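Long-range contacts in beta-glucosidase (Chaetomella raphigera, PDB 6JXG), which probably hydrolyses terminal, non-reducing beta-D-glucosyl residues with release of beta-D-glucose, as a secreted family 3 glycoside hydrolase of cellulose breakdown: residues I103-G108 with G149-A154; G4-A9 with W292-Q297; L107-G112 with L136-T141; R122-F127 with S385-F390. All coordinates share one frame; numbering follows the deposited sequence.

Interaction 1: residues I103-G108 with G149-A154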
loop_
_atom_site.group_PDB
_atom_site.type_symbol
_atom_site.label_atom_id
_atom_site.label_comp_id
_atom_site.label_asym_id
_atom_site.label_seq_id
_atom_site.Cartn_x
_atom_site.Cartn_y
_atom_site.Cartn_z
ATOM N N ILE A 103 21.243 -4.864 -0.996
ATOM C CA ILE A 103 20.427 -3.717 -1.460
ATOM C C ILE A 103 20.476 -2.614 -0.438
ATOM O O ILE A 103 20.130 -2.805 0.746
ATOM C CB ILE A 103 18.987 -4.158 -1.775
ATOM C CG1 ILE A 103 19.028 -5.119 -2.937
ATOM C CG2 ILE A 103 18.075 -2.945 -2.086
ATOM C CD1 ILE A 103 17.755 -5.796 -3.271
ATOM N N ASN A 104 20.901 -1.413 -0.858
ATOM C CA ASN A 104 20.927 -0.316 0.086
ATOM C C ASN A 104 19.544 0.348 0.355
ATOM O O ASN A 104 19.193 0.626 1.528
ATOM C CB ASN A 104 21.948 0.764 -0.278
ATOM C CG ASN A 104 23.408 0.253 -0.181
ATOM O OD1 ASN A 104 24.044 0.165 0.938
ATOM N ND2 ASN A 104 23.899 -0.145 -1.284
ATOM N N VAL A 105 18.828 0.609 -0.734
ATOM C CA VAL A 105 17.539 1.309 -0.706
ATOM C C VAL A 105 16.542 0.409 -1.402
ATOM O O VAL A 105 16.717 0.091 -2.589
ATOM C CB VAL A 105 17.621 2.668 -1.418
ATOM C CG1 VAL A 105 16.279 3.393 -1.286
ATOM C CG2 VAL A 105 18.775 3.470 -0.779
ATOM N N GLN A 106 15.525 0.005 -0.663
ATOM C CA GLN A 106 14.415 -0.778 -1.201
ATOM C C GLN A 106 13.289 0.186 -1.539
ATOM O O GLN A 106 12.823 0.922 -0.652
ATOM C CB GLN A 106 13.960 -1.820 -0.191
ATOM C CG GLN A 106 13.026 -2.867 -0.759
ATOM C CD GLN A 106 13.606 -3.687 -1.878
ATOM O OE1 GLN A 106 14.822 -3.891 -1.982
ATOM N NE2 GLN A 106 12.724 -4.229 -2.710
ATOM N N LEU A 107 12.785 0.118 -2.790
ATOM C CA LEU A 107 11.918 1.192 -3.296
ATOM C C LEU A 107 10.459 0.912 -2.912
ATOM O O LEU A 107 9.649 0.482 -3.754
ATOM C CB LEU A 107 12.123 1.358 -4.833
ATOM C CG LEU A 107 13.563 1.798 -5.174
ATOM C CD1 LEU A 107 13.740 1.816 -6.668
ATOM C CD2 LEU A 107 13.955 3.141 -4.558
ATOM N N GLY A 108 10.157 1.098 -1.631
ATOM C CA GLY A 108 8.774 1.113 -1.118
ATOM C C GLY A 108 8.851 1.478 0.380
ATOM O O GLY A 108 9.950 1.565 0.965
ATOM N N GLY A 149 17.564 -3.328 8.504
ATOM C CA GLY A 149 18.793 -2.699 8.098
ATOM C C GLY A 149 18.820 -2.105 6.678
ATOM O O GLY A 149 19.876 -1.576 6.254
ATOM N N VAL A 150 17.677 -2.151 5.955
ATOM C CA VAL A 150 17.626 -1.531 4.625
ATOM C C VAL A 150 17.037 -0.111 4.809
ATOM O O VAL A 150 16.330 0.180 5.809
ATOM C CB VAL A 150 16.755 -2.344 3.592
ATOM C CG1 VAL A 150 15.272 -2.164 3.869
ATOM C CG2 VAL A 150 17.018 -1.892 2.182
ATOM N N GLN A 151 17.381 0.800 3.907
ATOM C CA GLN A 151 16.725 2.124 3.841
ATOM C C GLN A 151 15.394 1.959 3.070
ATOM O O GLN A 151 15.367 1.387 1.976
ATOM C CB GLN A 151 17.598 3.112 3.070
ATOM C CG GLN A 151 18.954 3.362 3.722
ATOM C CD GLN A 151 19.874 4.298 2.940
ATOM O OE1 GLN A 151 21.053 3.938 2.576
ATOM N NE2 GLN A 151 19.386 5.479 2.657
ATOM N N ALA A 152 14.296 2.384 3.639
ATOM C CA ALA A 152 13.043 2.390 2.928
ATOM C C ALA A 152 12.916 3.709 2.158
ATOM O O ALA A 152 13.677 4.667 2.360
ATOM C CB ALA A 152 11.867 2.249 3.930
ATOM N N CYS A 153 11.981 3.719 1.216
ATOM C CA CYS A 153 11.763 4.806 0.303
ATOM C C CYS A 153 10.237 4.944 0.136
ATOM O O CYS A 153 9.598 4.242 -0.677
ATOM C CB CYS A 153 12.392 4.525 -1.068
ATOM S SG CYS A 153 12.205 5.983 -2.209
ATOM N N ALA A 154 9.671 5.904 0.826
ATOM C CA ALA A 154 8.290 6.241 0.635
ATOM C C ALA A 154 8.052 6.926 -0.721
ATOM O O ALA A 154 8.617 8.012 -1.016
ATOM C CB ALA A 154 7.796 7.142 1.764
#

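Interaction 2: residues G4-A9 with W292-Q297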
loop_
_atom_site.group_PDB
_atom_site.type_symbol
_atom_site.label_atom_id
_atom_site.label_comp_id
_atom_site.label_asym_id
_atom_site.label_seq_id
_atom_site.Cartn_x
_atom_site.Cartn_y
_atom_site.Cartn_z
ATOM N N GLY A 4 15.225 15.619 15.450
ATOM C CA GLY A 4 14.700 14.243 15.772
ATOM C C GLY A 4 15.804 13.281 16.198
ATOM O O GLY A 4 16.642 13.638 17.024
ATOM N N ASP A 5 15.824 12.079 15.621
ATOM C CA ASP A 5 16.766 11.014 15.924
ATOM C C ASP A 5 18.087 10.976 15.050
ATOM O O ASP A 5 18.941 10.086 15.139
ATOM C CB ASP A 5 16.051 9.666 15.758
ATOM C CG ASP A 5 14.795 9.517 16.665
ATOM O OD1 ASP A 5 14.748 10.168 17.725
ATOM O OD2 ASP A 5 13.867 8.723 16.347
ATOM N N TRP A 6 18.255 12.004 14.244
ATOM C CA TRP A 6 19.236 12.014 13.168
ATOM C C TRP A 6 20.589 12.725 13.490
ATOM O O TRP A 6 21.459 12.870 12.610
ATOM C CB TRP A 6 18.522 12.773 12.067
ATOM C CG TRP A 6 17.477 11.956 11.458
ATOM C CD1 TRP A 6 16.213 11.664 11.941
ATOM C CD2 TRP A 6 17.612 11.258 10.242
ATOM N NE1 TRP A 6 15.544 10.838 11.037
ATOM C CE2 TRP A 6 16.399 10.552 10.011
ATOM C CE3 TRP A 6 18.621 11.174 9.302
ATOM C CZ2 TRP A 6 16.208 9.768 8.889
ATOM C CZ3 TRP A 6 18.404 10.364 8.155
ATOM C CH2 TRP A 6 17.215 9.722 7.960
ATOM N N ALA A 7 20.763 13.157 14.730
ATOM C CA ALA A 7 21.925 13.987 15.038
ATOM C C ALA A 7 23.253 13.220 14.902
ATOM O O ALA A 7 24.151 13.739 14.281
ATOM C CB ALA A 7 21.771 14.662 16.395
ATOM N N ALA A 8 23.353 11.995 15.409
ATOM C CA ALA A 8 24.571 11.189 15.252
ATOM C C ALA A 8 24.859 10.845 13.813
ATOM O O ALA A 8 25.990 10.840 13.425
ATOM C CB ALA A 8 24.490 9.905 16.083
ATOM N N ALA A 9 23.810 10.591 13.011
ATOM C CA ALA A 9 23.944 10.369 11.574
ATOM C C ALA A 9 24.497 11.552 10.844
ATOM O O ALA A 9 25.304 11.398 9.937
ATOM C CB ALA A 9 22.594 9.887 10.928
ATOM N N TRP A 292 22.266 6.687 5.032
ATOM C CA TRP A 292 23.215 5.551 5.051
ATOM C C TRP A 292 23.702 5.205 6.452
ATOM O O TRP A 292 23.587 4.037 6.911
ATOM C CB TRP A 292 24.388 5.874 4.104
ATOM C CG TRP A 292 25.384 4.778 3.847
ATOM C CD1 TRP A 292 25.125 3.581 3.268
ATOM C CD2 TRP A 292 26.799 4.810 4.083
ATOM N NE1 TRP A 292 26.278 2.852 3.152
ATOM C CE2 TRP A 292 27.317 3.597 3.622
ATOM C CE3 TRP A 292 27.688 5.787 4.548
ATOM C CZ2 TRP A 292 28.617 3.286 3.684
ATOM C CZ3 TRP A 292 29.013 5.458 4.615
ATOM C CH2 TRP A 292 29.458 4.208 4.175
ATOM N N TYR A 293 24.207 6.226 7.134
ATOM C CA TYR A 293 24.667 6.069 8.516
ATOM C C TYR A 293 23.507 5.812 9.455
ATOM O O TYR A 293 23.645 5.017 10.375
ATOM C CB TYR A 293 25.384 7.306 9.001
ATOM C CG TYR A 293 26.754 7.515 8.422
ATOM C CD1 TYR A 293 27.751 6.592 8.669
ATOM C CD2 TYR A 293 27.072 8.628 7.670
ATOM C CE1 TYR A 293 29.004 6.743 8.176
ATOM C CE2 TYR A 293 28.374 8.797 7.169
ATOM C CZ TYR A 293 29.323 7.822 7.456
ATOM O OH TYR A 293 30.621 7.877 6.963
ATOM N N PHE A 294 22.365 6.484 9.227
ATOM C CA PHE A 294 21.193 6.342 10.115
ATOM C C PHE A 294 20.712 4.908 10.285
ATOM O O PHE A 294 20.495 4.470 11.393
ATOM C CB PHE A 294 20.016 7.235 9.655
ATOM C CG PHE A 294 18.836 7.168 10.575
ATOM C CD1 PHE A 294 17.831 6.232 10.381
ATOM C CD2 PHE A 294 18.785 7.972 11.671
ATOM C CE1 PHE A 294 16.754 6.107 11.263
ATOM C CE2 PHE A 294 17.684 7.923 12.531
ATOM C CZ PHE A 294 16.661 6.945 12.316
ATOM N N VAL A 295 20.602 4.167 9.204
ATOM C CA VAL A 295 20.279 2.751 9.296
ATOM C C VAL A 295 21.485 1.809 9.496
ATOM O O VAL A 295 21.266 0.617 9.525
ATOM C CB VAL A 295 19.378 2.244 8.138
ATOM C CG1 VAL A 295 18.255 3.238 7.877
ATOM C CG2 VAL A 295 20.124 2.004 6.885
ATOM N N GLY A 296 22.703 2.357 9.634
ATOM C CA GLY A 296 23.919 1.597 9.977
ATOM C C GLY A 296 24.538 0.807 8.842
ATOM O O GLY A 296 25.199 -0.219 9.086
ATOM N N GLN A 297 24.399 1.260 7.614
ATOM C CA GLN A 297 24.909 0.488 6.505
ATOM C C GLN A 297 26.449 0.649 6.249
ATOM O O GLN A 297 27.023 0.012 5.332
ATOM C CB GLN A 297 24.178 0.795 5.213
ATOM C CG GLN A 297 22.718 0.359 5.274
ATOM C CD GLN A 297 21.975 0.594 4.012
ATOM O OE1 GLN A 297 22.416 1.298 3.116
ATOM N NE2 GLN A 297 20.809 0.025 3.952
#

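Interaction 3: residues L107-G112 with L136-T141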
loop_
_atom_site.group_PDB
_atom_site.type_symbol
_atom_site.label_atom_id
_atom_site.label_comp_id
_atom_site.label_asym_id
_atom_site.label_seq_id
_atom_site.Cartn_x
_atom_site.Cartn_y
_atom_site.Cartn_z
ATOM N N LEU A 107 12.785 0.118 -2.790
ATOM C CA LEU A 107 11.918 1.192 -3.296
ATOM C C LEU A 107 10.459 0.912 -2.912
ATOM O O LEU A 107 9.649 0.482 -3.754
ATOM C CB LEU A 107 12.123 1.358 -4.833
ATOM C CG LEU A 107 13.563 1.798 -5.174
ATOM C CD1 LEU A 107 13.740 1.816 -6.668
ATOM C CD2 LEU A 107 13.955 3.141 -4.558
ATOM N N GLY A 108 10.157 1.098 -1.631
ATOM C CA GLY A 108 8.774 1.113 -1.118
ATOM C C GLY A 108 8.851 1.478 0.380
ATOM O O GLY A 108 9.950 1.565 0.965
ATOM N N PRO A 109 7.712 1.609 1.043
ATOM C CA PRO A 109 6.400 1.342 0.579
ATOM C C PRO A 109 5.724 2.562 -0.117
ATOM O O PRO A 109 6.316 3.571 -0.323
ATOM C CB PRO A 109 5.652 0.950 1.836
ATOM C CG PRO A 109 6.275 1.819 2.938
ATOM C CD PRO A 109 7.714 2.033 2.451
ATOM N N VAL A 110 4.487 2.345 -0.553
ATOM C CA VAL A 110 3.777 3.289 -1.393
ATOM C C VAL A 110 2.693 4.034 -0.638
ATOM O O VAL A 110 1.673 3.443 -0.240
ATOM C CB VAL A 110 3.188 2.540 -2.616
ATOM C CG1 VAL A 110 2.311 3.475 -3.425
ATOM C CG2 VAL A 110 4.292 1.932 -3.511
ATOM N N ALA A 111 2.945 5.320 -0.391
ATOM C CA ALA A 111 1.952 6.274 0.158
ATOM C C ALA A 111 1.165 7.071 -0.871
ATOM O O ALA A 111 0.198 7.757 -0.496
ATOM C CB ALA A 111 2.615 7.284 1.058
ATOM N N GLY A 112 1.628 7.067 -2.123
ATOM C CA GLY A 112 1.044 7.870 -3.241
ATOM C C GLY A 112 1.257 7.021 -4.502
ATOM O O GLY A 112 2.384 6.736 -4.917
ATOM N N LEU A 136 -0.698 4.277 9.277
ATOM C CA LEU A 136 -0.290 3.175 10.159
ATOM C C LEU A 136 0.412 2.030 9.377
ATOM O O LEU A 136 1.392 1.446 9.860
ATOM C CB LEU A 136 -1.458 2.613 10.995
ATOM C CG LEU A 136 -1.621 3.226 12.413
ATOM C CD1 LEU A 136 -0.463 3.002 13.391
ATOM C CD2 LEU A 136 -1.862 4.688 12.291
ATOM N N ALA A 137 -0.080 1.736 8.188
ATOM C CA ALA A 137 0.573 0.747 7.355
ATOM C C ALA A 137 1.989 1.207 6.916
ATOM O O ALA A 137 2.930 0.411 6.987
ATOM C CB ALA A 137 -0.281 0.359 6.172
ATOM N N MET A 138 2.118 2.463 6.522
ATOM C CA MET A 138 3.370 3.075 6.136
ATOM C C MET A 138 4.378 2.990 7.280
ATOM O O MET A 138 5.492 2.488 7.062
ATOM C CB MET A 138 3.228 4.546 5.682
ATOM C CG MET A 138 2.581 4.804 4.332
ATOM S SD MET A 138 3.407 4.162 2.932
ATOM C CE MET A 138 4.921 5.123 2.976
ATOM N N SER A 139 3.969 3.410 8.493
ATOM C CA SER A 139 4.906 3.488 9.608
ATOM C C SER A 139 5.307 2.101 10.073
ATOM O O SER A 139 6.517 1.830 10.277
ATOM C CB SER A 139 4.335 4.328 10.772
ATOM O OG SER A 139 3.165 3.740 11.261
ATOM N N ASN A 140 4.379 1.153 10.071
ATOM C CA ASN A 140 4.763 -0.177 10.509
ATOM C C ASN A 140 5.633 -0.872 9.450
ATOM O O ASN A 140 6.521 -1.618 9.801
ATOM C CB ASN A 140 3.539 -1.045 10.857
ATOM C CG ASN A 140 3.059 -0.799 12.245
ATOM O OD1 ASN A 140 3.638 -1.297 13.216
ATOM N ND2 ASN A 140 2.005 -0.006 12.362
ATOM N N THR A 141 5.338 -0.665 8.165
ATOM C CA THR A 141 6.188 -1.247 7.096
ATOM C C THR A 141 7.631 -0.691 7.099
ATOM O O THR A 141 8.606 -1.412 7.022
ATOM C CB THR A 141 5.564 -0.997 5.710
ATOM O OG1 THR A 141 4.217 -1.564 5.675
ATOM C CG2 THR A 141 6.433 -1.624 4.667
#

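Interaction 4: residues R122-F127 with S385-F390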
loop_
_atom_site.group_PDB
_atom_site.type_symbol
_atom_site.label_atom_id
_atom_site.label_comp_id
_atom_site.label_asym_id
_atom_site.label_seq_id
_atom_site.Cartn_x
_atom_site.Cartn_y
_atom_site.Cartn_z
ATOM N N ARG A 122 -2.237 1.521 -10.088
ATOM C CA ARG A 122 -1.231 1.104 -9.101
ATOM C C ARG A 122 -1.738 1.088 -7.658
ATOM O O ARG A 122 -0.963 0.919 -6.706
ATOM C CB ARG A 122 -0.035 2.015 -9.211
ATOM C CG ARG A 122 0.662 1.888 -10.554
ATOM C CD ARG A 122 1.851 2.845 -10.594
ATOM N NE ARG A 122 2.977 2.227 -9.830
ATOM C CZ ARG A 122 4.218 2.716 -9.776
ATOM N NH1 ARG A 122 4.508 3.861 -10.372
ATOM N NH2 ARG A 122 5.156 2.064 -9.104
ATOM N N ASN A 123 -3.029 1.203 -7.481
ATOM C CA ASN A 123 -3.567 1.383 -6.113
ATOM C C ASN A 123 -3.325 0.189 -5.202
ATOM O O ASN A 123 -3.070 0.338 -4.044
ATOM C CB ASN A 123 -5.073 1.733 -6.148
ATOM C CG ASN A 123 -5.359 3.033 -6.839
ATOM O OD1 ASN A 123 -4.479 3.829 -7.056
ATOM N ND2 ASN A 123 -6.639 3.286 -7.110
ATOM N N TRP A 124 -3.352 -0.979 -5.777
ATOM C CA TRP A 124 -2.923 -2.239 -5.125
ATOM C C TRP A 124 -1.538 -2.273 -4.491
ATOM O O TRP A 124 -1.322 -3.006 -3.479
ATOM C CB TRP A 124 -3.074 -3.435 -6.088
ATOM C CG TRP A 124 -2.277 -3.338 -7.305
ATOM C CD1 TRP A 124 -2.615 -2.705 -8.452
ATOM C CD2 TRP A 124 -0.906 -3.759 -7.450
ATOM N NE1 TRP A 124 -1.565 -2.809 -9.367
ATOM C CE2 TRP A 124 -0.503 -3.437 -8.754
ATOM C CE3 TRP A 124 -0.007 -4.433 -6.615
ATOM C CZ2 TRP A 124 0.791 -3.766 -9.265
ATOM C CZ3 TRP A 124 1.312 -4.749 -7.106
ATOM C CH2 TRP A 124 1.683 -4.423 -8.418
ATOM N N GLU A 125 -0.629 -1.432 -4.982
ATOM C CA GLU A 125 0.680 -1.335 -4.366
ATOM C C GLU A 125 0.663 -0.592 -3.032
ATOM O O GLU A 125 1.582 -0.762 -2.184
ATOM C CB GLU A 125 1.651 -0.553 -5.272
ATOM C CG GLU A 125 1.896 -1.086 -6.675
ATOM C CD GLU A 125 3.218 -0.642 -7.265
ATOM O OE1 GLU A 125 4.298 -0.847 -6.623
ATOM O OE2 GLU A 125 3.217 -0.119 -8.407
ATOM N N GLY A 126 -0.369 0.235 -2.861
ATOM C CA GLY A 126 -0.515 1.115 -1.731
ATOM C C GLY A 126 -1.324 0.553 -0.564
ATOM O O GLY A 126 -1.505 -0.633 -0.445
ATOM N N PHE A 127 -1.772 1.480 0.307
ATOM C CA PHE A 127 -2.289 1.174 1.622
ATOM C C PHE A 127 -3.643 1.842 1.902
ATOM O O PHE A 127 -3.965 2.216 3.044
ATOM C CB PHE A 127 -1.281 1.606 2.705
ATOM C CG PHE A 127 -0.059 0.733 2.797
ATOM C CD1 PHE A 127 -0.149 -0.695 2.748
ATOM C CD2 PHE A 127 1.165 1.315 3.093
ATOM C CE1 PHE A 127 0.984 -1.473 2.933
ATOM C CE2 PHE A 127 2.306 0.512 3.265
ATOM C CZ PHE A 127 2.218 -0.837 3.182
ATOM N N SER A 385 6.527 -2.128 -12.031
ATOM C CA SER A 385 7.741 -2.154 -11.257
ATOM C C SER A 385 7.560 -2.709 -9.872
ATOM O O SER A 385 8.515 -3.190 -9.277
ATOM C CB SER A 385 8.319 -0.743 -11.136
ATOM O OG SER A 385 7.419 -0.000 -10.333
ATOM N N GLY A 386 6.325 -2.680 -9.361
ATOM C CA GLY A 386 6.005 -3.178 -7.989
ATOM C C GLY A 386 5.770 -4.686 -7.897
ATOM O O GLY A 386 4.769 -5.148 -7.290
ATOM N N THR A 387 6.670 -5.425 -8.530
ATOM C CA THR A 387 6.589 -6.854 -8.738
ATOM C C THR A 387 7.825 -7.575 -8.294
ATOM O O THR A 387 8.856 -6.961 -8.000
ATOM C CB THR A 387 6.272 -7.195 -10.215
ATOM O OG1 THR A 387 7.257 -6.648 -11.117
ATOM C CG2 THR A 387 4.814 -6.611 -10.556
ATOM N N ALA A 388 7.741 -8.902 -8.368
ATOM C CA ALA A 388 8.825 -9.847 -8.052
ATOM C C ALA A 388 8.511 -11.121 -8.829
ATOM O O ALA A 388 7.377 -11.293 -9.233
ATOM C CB ALA A 388 8.888 -10.173 -6.598
ATOM N N ASP A 389 9.530 -11.969 -8.971
ATOM C CA ASP A 389 9.381 -13.291 -9.614
ATOM C C ASP A 389 8.921 -14.213 -8.501
ATOM O O ASP A 389 9.457 -14.138 -7.405
ATOM C CB ASP A 389 10.680 -13.748 -10.213
ATOM C CG ASP A 389 10.980 -13.075 -11.562
ATOM O OD1 ASP A 389 10.312 -12.090 -11.967
ATOM O OD2 ASP A 389 11.900 -13.600 -12.224
ATOM N N PHE A 390 7.834 -14.956 -8.721
ATOM C CA PHE A 390 7.370 -15.896 -7.741
ATOM C C PHE A 390 8.371 -17.038 -7.634
ATOM O O PHE A 390 8.772 -17.575 -8.680
ATOM C CB PHE A 390 6.050 -16.535 -8.166
ATOM C CG PHE A 390 4.887 -15.575 -8.257
ATOM C CD1 PHE A 390 4.192 -15.256 -7.148
ATOM C CD2 PHE A 390 4.484 -15.043 -9.490
ATOM C CE1 PHE A 390 3.075 -14.434 -7.212
ATOM C CE2 PHE A 390 3.381 -14.228 -9.578
ATOM C CZ PHE A 390 2.686 -13.907 -8.432
HETATM O O HOH W 1 3.762 -1.786 -10.527
HETATM O O HOH W 2 4.002 -3.273 -5.177
HETATM O O HOH W 3 6.744 -0.074 -7.508
#

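Interaction 1: residues I103-G108 with G149-A154
Val-105 and Gln-151 pair as parallel strand neighbours, and backbone bonds carry most of the contact. Gln-151 N gives its proton to Asn-104 O at 3.0 Å. Its own carbonyl, Gln-151 O, takes the proton of Gln-106 N at 3.0 Å. Gln-151 is thus held on both sides of its CA. Further on, the inverse gamma turn centred on Leu-107 breaks the strand pattern, and Cys-153 N bonds instead to Gly-108 O at 3.0 Å. Val-105 CA adds a CH...O contact to Gln-151 O.

Side-chain contacts flank this seam. The CG2 branch of Val-150, anti to its backbone nitrogen, reaches over to Gln-106 CB at 3.9 Å. On the opposite face of the sheet Val-105 CG2 meets the extended Gln-151 chain, 4.0 Å from its CD, and Val-105 CG1 meets Cys-153 CB. Leu-107 CD2 lies 4.1 Å from the same Cys-153 CB. Cutting Gln-151 back to an alanine is likely to cost Val-105 CG2 the part of its cover that CG and CD give and to leave a gap beside it, while the backbone bonds would remain.

These are neighbouring strands of the barrel-like N-terminal domain. Strand 105-106 also bonds to strand 55-57, and strand 151-157 to strand 196-199. Met-145 of helix 131-147 packs on Gln-106, Val-150 and Ala-152.

Interaction 2: residues G4-A9 with W292-Q297
Tyr-293 O accepts the N-H of Gly-296 at 2.9 Å, the shorter of two bonds that close the end of helix 278-294. In the other, Trp-292 O accepts from Gln-297 N. The two bonds and the positive phi of Gly-296 (77°) make a Schellman motif. Tyr-293 and Phe-294, in the last turn of the helix, face segment 4-9.

The main contact is a face-to-face stack. The six-membered ring of Trp-6 and the ring of Phe-294 are nearly parallel, with planes at 11° and centroids 4.2 Å apart. Phe-294 CG stands anti to the backbone N (chi1 -177°), which carries the ring out from the helix end over the indole. The two side chains arrive at about a right angle to each other. Phe-294 CD2 lies over the middle of the indole, 3.8 Å from Trp-6 CD2. Phe-294 CB also sits over the six-membered ring in a CH-pi contact.

The edge of the Phe-294 ring has other partners. Its CE2 comes 3.6 Å from Asp-5 O. Ala-9 CB packs on the helix end, 3.8 Å from Phe-294 N and 3.9 Å from Phe-294 CB. Tyr-293 CD2 approaches Ala-9 O.

The indole is anchored by a bond from Trp-6 NE1 to Asn-193, which also binds Asp-5. With a leucine in place of Trp-6, Phe-294 would probably lose its flat stacking partner and Asn-193 one of its mates.

The contact joins the residues leading into helix 7-17, and its first turn, to the end of helix 278-294. Tyr-293 continues the packing onto Lys-12 and Ala-16 of helix 7-17. Trp-292 and Val-295 touch Gln-151 of strand 151-157.

Interaction 3: residues L107-G112 with L136-T141
Met-138 CE touches Pro-109 CG at 3.6 Å and Ala-111 CB at 3.7 Å. One methyl thus packs against two residues of the loop that follows strand 105-106. This loop passes Pro-109 through a cis peptide bond from Gly-108. The sulfur lies against the peptide joining Val-110 to Ala-111, with Met-138 SD 3.5 Å from Ala-111 N. One helical turn on, the methyl of Thr-141 also packs on the proline ring, with CG2 3.9 Å from Pro-109 CG.

Torsions put these groups there. The Met-138 chain bends at both chi2 (-63°) and chi3 (-65°), which folds the thioether toward the loop. Thr-141 OG1 bonds back to Ala-137 O at 2.7 Å. Thr-141 N reaches the same oxygen from the opposite face of its plane. With the hydroxyl held on its own helix, the methyl is the branch left to meet Pro-109.

Further out, Pro-185 and Ala-189 of helix 184-191 pack on Met-138, and Pro-185 also touches Ala-111. Helix 131-147 is the connection of a beta-alpha-beta crossover between parallel strands 105-106 and 151-157. Its grip on the loop is buried and apolar, resting on the shape of a flexible thioether fitted to a rigid proline ring.

Interaction 4: residues R122-F127 with S385-F390
The Glu-125 carboxylate lies beside Gly-386, with OE1 3.2 Å from Gly-386 CA. Next to it, the indole of Trp-124 turns its edge to the same residue, and CH2 lies 3.4 Å from Gly-386 O, near the ring plane. The face of that indole lies against Glu-125 CG. Arg-122 meets the other carboxylate oxygen. It bends at chi3 (79°) and presents NE and NH2 side-on to this one atom, Glu-125 OE2, which lies in the guanidinium plane. The Arg-122 NE to Glu-125 OE2 distance of this salt bridge is 2.8 Å.

Three waters complete the join. One links Glu-125 OE2 to Gly-386 N. A second spans Glu-125 OE1 and Gly-386 O. The third donates to Glu-125 OE1 and to Ser-385 OG, whose hydroxyl also bonds to Glu-442.

The contact links loops of the N-terminal and C-terminal family 3 domains. Gly-386 is the centre of an inverse gamma turn, and a CB there would run into Glu-125 OE1, which fits the glycine. The buried carboxylate is gripped by five bonds, two from Arg-122 and three from waters. Its ties to the second domain run largely through water, so the joint is polar and solvent-mediated, with the salt bridge fixing the carboxylate's place.

Interactions 1 and 3 share Leu-107 and Gly-108. Their centres are 11 Å apart, and Met-138 CE of interaction 3 touches Ala-154 CB of interaction 1 at 3.7 Å. Interaction 3 in turn meets interaction 4 through Phe-127, which packs on Met-138, Ala-137, Thr-141 and Pro-109. Interaction 2 lies farther out. It joins interaction 1 through Gln-297 NE2, probably hydrogen-bonded to Asn-104 O and Gly-149 O at 3.0 Å each. Interactions 2 and 4 stand about 29 Å apart, centre to centre. Of the four, interaction 4 joins the N-terminal and C-terminal family 3 domains; in family 3 enzymes the active site typically lies between them, so interaction 4 probably lies near it.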